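PDB 5FLY: ferrichrome ABC transporter substrate-binding protein from Staphylococcus pseudintermedius, which probably binds ferrichrome, an iron(III)-carrying hydroxamate siderophore, and delivers it to an ABC transporter for uptake into the cell. Local coordinates for residues E115-M120 / K131-D136; A142-D147 / V267-L272. All coordinates share one frame; numbering follows the deposited sequence.

Contact 1: E115-M120 / K131-D136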
loop_
_atom_site.group_PDB
_atom_site.type_symbol
_atom_site.label_atom_id
_atom_site.label_comp_id
_atom_site.label_asym_id
_atom_site.label_seq_id
_atom_site.Cartn_x
_atom_site.Cartn_y
_atom_site.Cartn_z
ATOM N N GLU A 115 -7.623 -9.118 -0.772
ATOM C CA GLU A 115 -8.087 -9.497 -2.117
ATOM C C GLU A 115 -6.974 -9.313 -3.149
ATOM O O GLU A 115 -6.843 -10.069 -4.095
ATOM C CB GLU A 115 -9.303 -8.649 -2.516
ATOM C CG GLU A 115 -10.518 -8.846 -1.608
ATOM C CD GLU A 115 -11.654 -7.871 -1.907
ATOM O OE1 GLU A 115 -11.408 -6.798 -2.513
ATOM O OE2 GLU A 115 -12.808 -8.190 -1.535
ATOM N N GLN A 116 -6.182 -8.269 -2.965
ATOM C CA GLN A 116 -5.074 -7.996 -3.870
ATOM C C GLN A 116 -4.054 -9.149 -3.861
ATOM O O GLN A 116 -3.619 -9.617 -4.903
ATOM C CB GLN A 116 -4.418 -6.672 -3.471
ATOM C CG GLN A 116 -3.220 -6.236 -4.295
ATOM C CD GLN A 116 -2.660 -4.942 -3.772
ATOM O OE1 GLN A 116 -3.246 -3.880 -3.985
ATOM N NE2 GLN A 116 -1.560 -5.020 -3.026
ATOM N N GLN A 117 -3.700 -9.629 -2.679
ATOM C CA GLN A 117 -2.695 -10.673 -2.588
ATOM C C GLN A 117 -3.303 -11.980 -3.096
ATOM O O GLN A 117 -2.627 -12.797 -3.727
ATOM C CB GLN A 117 -2.174 -10.796 -1.159
ATOM C CG GLN A 117 -1.035 -11.806 -0.994
ATOM C CD GLN A 117 0.210 -11.513 -1.836
ATOM O OE1 GLN A 117 0.319 -10.469 -2.463
ATOM N NE2 GLN A 117 1.148 -12.454 -1.847
ATOM N N GLU A 118 -4.598 -12.151 -2.870
ATOM C CA GLU A 118 -5.292 -13.308 -3.441
ATOM C C GLU A 118 -5.247 -13.287 -4.967
ATOM O O GLU A 118 -5.091 -14.331 -5.600
ATOM C CB GLU A 118 -6.729 -13.366 -2.943
ATOM C CG GLU A 118 -6.781 -13.667 -1.452
ATOM C CD GLU A 118 -8.168 -13.590 -0.838
ATOM O OE1 GLU A 118 -9.027 -12.842 -1.358
ATOM O OE2 GLU A 118 -8.383 -14.290 0.178
ATOM N N ALA A 119 -5.364 -12.106 -5.562
ATOM C CA ALA A 119 -5.209 -11.973 -7.007
ATOM C C ALA A 119 -3.792 -12.360 -7.457
ATOM O O ALA A 119 -3.621 -13.002 -8.488
ATOM C CB ALA A 119 -5.520 -10.563 -7.451
ATOM N N MET A 120 -2.774 -11.976 -6.685
ATOM C CA MET A 120 -1.408 -12.350 -7.018
ATOM C C MET A 120 -1.260 -13.858 -6.969
ATOM O O MET A 120 -0.647 -14.441 -7.856
ATOM C CB MET A 120 -0.395 -11.683 -6.075
ATOM C CG MET A 120 -0.487 -10.147 -6.064
ATOM S SD MET A 120 -0.257 -9.328 -7.640
ATOM C CE MET A 120 -1.977 -9.043 -8.110
ATOM N N LYS A 131 -3.591 -18.388 1.063
ATOM C CA LYS A 131 -4.510 -18.803 2.116
ATOM C C LYS A 131 -3.808 -18.957 3.461
ATOM O O LYS A 131 -4.337 -18.506 4.489
ATOM C CB LYS A 131 -5.199 -20.122 1.732
ATOM C CG LYS A 131 -6.326 -19.972 0.719
ATOM C CD LYS A 131 -7.094 -21.292 0.529
ATOM C CE LYS A 131 -7.926 -21.670 1.770
ATOM N NZ LYS A 131 -9.025 -20.674 2.096
ATOM N N LYS A 132 -2.629 -19.602 3.457
ATOM C CA LYS A 132 -1.826 -19.808 4.667
ATOM C C LYS A 132 -1.306 -18.467 5.204
ATOM O O LYS A 132 -1.440 -18.169 6.389
ATOM C CB LYS A 132 -0.657 -20.764 4.397
ATOM C CG LYS A 132 0.321 -20.914 5.565
ATOM C CD LYS A 132 1.507 -21.825 5.229
ATOM C CE LYS A 132 2.467 -21.911 6.412
ATOM N NZ LYS A 132 3.531 -22.944 6.204
ATOM N N TRP A 133 -0.736 -17.656 4.319
ATOM C CA TRP A 133 -0.284 -16.325 4.691
ATOM C C TRP A 133 -1.417 -15.492 5.296
ATOM O O TRP A 133 -1.256 -14.848 6.334
ATOM C CB TRP A 133 0.283 -15.599 3.474
ATOM C CG TRP A 133 0.503 -14.162 3.768
ATOM C CD1 TRP A 133 1.558 -13.631 4.437
ATOM C CD2 TRP A 133 -0.366 -13.064 3.441
ATOM N NE1 TRP A 133 1.404 -12.270 4.555
ATOM C CE2 TRP A 133 0.235 -11.898 3.947
ATOM C CE3 TRP A 133 -1.584 -12.957 2.764
ATOM C CZ2 TRP A 133 -0.342 -10.633 3.797
ATOM C CZ3 TRP A 133 -2.161 -11.701 2.621
ATOM C CH2 TRP A 133 -1.534 -10.555 3.132
ATOM N N LYS A 134 -2.565 -15.494 4.638
ATOM C CA LYS A 134 -3.724 -14.746 5.126
ATOM C C LYS A 134 -4.172 -15.183 6.524
ATOM O O LYS A 134 -4.456 -14.353 7.388
ATOM C CB LYS A 134 -4.874 -14.899 4.139
ATOM C CG LYS A 134 -6.048 -14.016 4.423
ATOM C CD LYS A 134 -7.157 -14.255 3.436
ATOM C CE LYS A 134 -8.312 -13.314 3.676
ATOM N NZ LYS A 134 -9.436 -13.668 2.804
ATOM N N ALA A 135 -4.247 -16.489 6.740
ATOM C CA ALA A 135 -4.669 -17.010 8.035
ATOM C C ALA A 135 -3.687 -16.611 9.127
ATOM O O ALA A 135 -4.102 -16.231 10.216
ATOM C CB ALA A 135 -4.806 -18.508 7.981
ATOM N N ASP A 136 -2.394 -16.678 8.824
ATOM C CA ASP A 136 -1.368 -16.289 9.788
ATOM C C ASP A 136 -1.457 -14.800 10.101
ATOM O O ASP A 136 -1.357 -14.379 11.261
ATOM C CB ASP A 136 0.034 -16.610 9.270
ATOM C CG ASP A 136 0.301 -18.102 9.135
ATOM O OD1 ASP A 136 -0.405 -18.907 9.773
ATOM O OD2 ASP A 136 1.234 -18.468 8.388
HETATM O O HOH W 1 -10.500 -12.081 0.566
#
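E118 and K134 carry the polar half of this contact: OE2 of E118 lies 2.9 Å from NZ of K134, in a hydrogen-bonded salt bridge. The ammonium group comes from above the carboxylate, 35° out of its plane, and water 1 fills the second route between the same groups. That water donates to OE1 of E118 at 2.5 Å and accepts from NZ of K134 at 2.9 Å, so both carboxylate oxygens are tied to one lysine. K134 spans the gap as a fully extended chain, its CG trans to the backbone N. Beside the ion pair, the aliphatic part of Q117 rests obliquely against the six-membered ring of W133, with CG of Q117 3.8 Å from CZ3 of W133. The two helices concerned, 113-124 and 127-152, follow each other in the chain; the second is the long helix that joins the two lobes in class III solute-binding proteins. Q117 bends at chi2 (59°); its amide plane lies 65° from the indole, and NE2 is held by the carbonyl oxygen of G38. The buried indole is positioned in turn by the rings of Y41 and W137, and L265 of helix 262-278 also touches it.

Contact 2: A142-D147 / V267-L272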
loop_
_atom_site.group_PDB
_atom_site.type_symbol
_atom_site.label_atom_id
_atom_site.label_comp_id
_atom_site.label_asym_id
_atom_site.label_seq_id
_atom_site.Cartn_x
_atom_site.Cartn_y
_atom_site.Cartn_z
ATOM N N ALA A 142 -5.089 -9.949 14.860
ATOM C CA ALA A 142 -6.187 -10.029 15.823
ATOM C C ALA A 142 -5.643 -9.861 17.234
ATOM O O ALA A 142 -6.209 -9.123 18.038
ATOM C CB ALA A 142 -6.934 -11.344 15.689
ATOM N N GLN A 143 -4.525 -10.522 17.532
ATOM C CA GLN A 143 -3.911 -10.381 18.852
ATOM C C GLN A 143 -3.339 -8.981 19.030
ATOM O O GLN A 143 -3.526 -8.357 20.076
ATOM C CB GLN A 143 -2.831 -11.438 19.073
ATOM C CG GLN A 143 -2.248 -11.447 20.478
ATOM C CD GLN A 143 -3.292 -11.672 21.564
ATOM O OE1 GLN A 143 -4.056 -12.638 21.526
ATOM N NE2 GLN A 143 -3.328 -10.770 22.538
ATOM N N ASP A 144 -2.657 -8.476 18.005
ATOM C CA ASP A 144 -2.152 -7.111 18.053
ATOM C C ASP A 144 -3.248 -6.098 18.387
ATOM O O ASP A 144 -3.028 -5.179 19.181
ATOM C CB ASP A 144 -1.521 -6.716 16.720
ATOM C CG ASP A 144 -0.342 -7.586 16.331
ATOM O OD1 ASP A 144 0.272 -8.239 17.205
ATOM O OD2 ASP A 144 -0.020 -7.604 15.119
ATOM N N SER A 145 -4.412 -6.255 17.755
ATOM C CA SER A 145 -5.547 -5.358 17.935
ATOM C C SER A 145 -5.990 -5.323 19.396
ATOM O O SER A 145 -6.259 -4.254 19.954
ATOM C CB SER A 145 -6.713 -5.788 17.028
ATOM O OG SER A 145 -7.822 -4.905 17.137
ATOM N N LYS A 146 -6.060 -6.501 20.012
ATOM C CA LYS A 146 -6.453 -6.603 21.407
ATOM C C LYS A 146 -5.423 -5.928 22.306
ATOM O O LYS A 146 -5.797 -5.232 23.260
ATOM C CB LYS A 146 -6.627 -8.061 21.811
ATOM C CG LYS A 146 -7.728 -8.783 21.058
ATOM C CD LYS A 146 -7.717 -10.276 21.349
ATOM C CE LYS A 146 -8.752 -11.008 20.519
ATOM N NZ LYS A 146 -8.638 -12.476 20.701
ATOM N N ASP A 147 -4.140 -6.135 22.006
ATOM C CA ASP A 147 -3.053 -5.557 22.801
ATOM C C ASP A 147 -3.083 -4.031 22.728
ATOM O O ASP A 147 -2.919 -3.344 23.738
ATOM C CB ASP A 147 -1.679 -6.039 22.337
ATOM C CG ASP A 147 -1.492 -7.544 22.466
ATOM O OD1 ASP A 147 -2.228 -8.184 23.241
ATOM O OD2 ASP A 147 -0.593 -8.087 21.786
ATOM N N VAL A 267 6.644 -5.371 8.132
ATOM C CA VAL A 267 7.455 -4.319 8.714
ATOM C C VAL A 267 6.595 -3.261 9.408
ATOM O O VAL A 267 6.885 -2.856 10.550
ATOM C CB VAL A 267 8.333 -3.660 7.628
ATOM C CG1 VAL A 267 9.077 -2.448 8.174
ATOM C CG2 VAL A 267 9.325 -4.683 7.098
ATOM N N ILE A 268 5.545 -2.808 8.736
ATOM C CA ILE A 268 4.748 -1.714 9.287
ATOM C C ILE A 268 3.870 -2.207 10.447
ATOM O O ILE A 268 3.578 -1.447 11.362
ATOM C CB ILE A 268 3.863 -1.021 8.218
ATOM C CG1 ILE A 268 2.874 -1.985 7.575
ATOM C CG2 ILE A 268 4.731 -0.363 7.159
ATOM C CD1 ILE A 268 1.769 -1.284 6.781
ATOM N N ARG A 269 3.467 -3.475 10.418
ATOM C CA ARG A 269 2.698 -4.046 11.514
ATOM C C ARG A 269 3.551 -3.955 12.763
ATOM O O ARG A 269 3.104 -3.495 13.810
ATOM C CB ARG A 269 2.316 -5.503 11.250
ATOM C CG ARG A 269 1.495 -6.141 12.355
ATOM C CD ARG A 269 1.524 -7.676 12.308
ATOM N NE ARG A 269 2.883 -8.205 12.427
ATOM C CZ ARG A 269 3.554 -8.321 13.570
ATOM N NH1 ARG A 269 3.001 -7.967 14.715
ATOM N NH2 ARG A 269 4.795 -8.787 13.562
ATOM N N LYS A 270 4.797 -4.384 12.627
ATOM C CA LYS A 270 5.706 -4.435 13.766
ATOM C C LYS A 270 5.990 -3.046 14.306
ATOM O O LYS A 270 5.942 -2.809 15.528
ATOM C CB LYS A 270 7.012 -5.123 13.363
ATOM C CG LYS A 270 7.866 -5.591 14.517
ATOM C CD LYS A 270 9.142 -6.261 14.027
ATOM C CE LYS A 270 8.876 -7.564 13.285
ATOM N NZ LYS A 270 10.150 -8.203 12.833
ATOM N N ASP A 271 6.276 -2.123 13.395
ATOM C CA ASP A 271 6.658 -0.767 13.777
ATOM C C ASP A 271 5.476 -0.045 14.412
ATOM O O ASP A 271 5.628 0.617 15.429
ATOM C CB ASP A 271 7.163 0.015 12.570
ATOM C CG ASP A 271 7.688 1.394 12.945
ATOM O OD1 ASP A 271 8.580 1.470 13.819
ATOM O OD2 ASP A 271 7.205 2.403 12.388
ATOM N N LEU A 272 4.297 -0.174 13.811
ATOM C CA LEU A 272 3.118 0.511 14.320
ATOM C C LEU A 272 2.735 -0.020 15.683
ATOM O O LEU A 272 2.396 0.744 16.575
ATOM C CB LEU A 272 1.934 0.371 13.366
ATOM C CG LEU A 272 2.019 1.223 12.111
ATOM C CD1 LEU A 272 0.892 0.826 11.177
ATOM C CD2 LEU A 272 1.963 2.705 12.469
#
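With chi1 at -61°, D144 sets its carboxylate trans to its own carbonyl carbon and directs it at helix 262-278, while R269 leaves its helix with CG trans to the backbone N and then folds back at chi3 (59°), which brings NH1 round to the aspartate. The resulting salt bridge ties the long interlobe helix of the class III binding-protein fold, 127-152, to the C-terminal helix 262-278. The D144 and R269 side chains meet at about a right angle, yet the planes of the carboxylate and the guanidinium are only 23° apart. NH1 of R269 donates to OD2 of D144 over 3.1 Å, coming from the syn side but tilted out of the carboxylate plane, while OD2 stays near the guanidinium plane. A single nitrogen makes this bond: NE of R269 stays 4.0 Å from OD2 of D144, so the pair is not the two-pronged kind. Around it, OD1 of D144 takes a salt bridge from K273 and a hydrogen bond from Q140, leaving the buried carboxylate gripped at both oxygens; two cationic partners would be expected to stabilise its negative charge. K273 also pairs with D147, whose OD1 accepts from NE2 of Q143. CG and CD of R269 also press on the bridging oxygen, CD lying 3.2 Å from OD2 of D144.

Overall arrangement
Both contacts draw on helix 127-152: contact 1 uses its 131-136 part and contact 2 its 142-147 part, with centres about 18 Å apart and nearest atoms about 7 Å apart. They do not touch, but W137, between the two parts, meets W133 of contact 1 and R269 of contact 2. Helix 262-278 is a second link, since it supplies R269 and also places L265 against W133. The bound polyether 7PG lies about 12 Å from the side chain of Q117, so contact 1 lies a shell away from the pocket and does not line it; Q116, next to Q117 in sequence, touches T34 and Y108, two residues of the 7PG pocket. Each contact thus pairs the same long helix with a different partner.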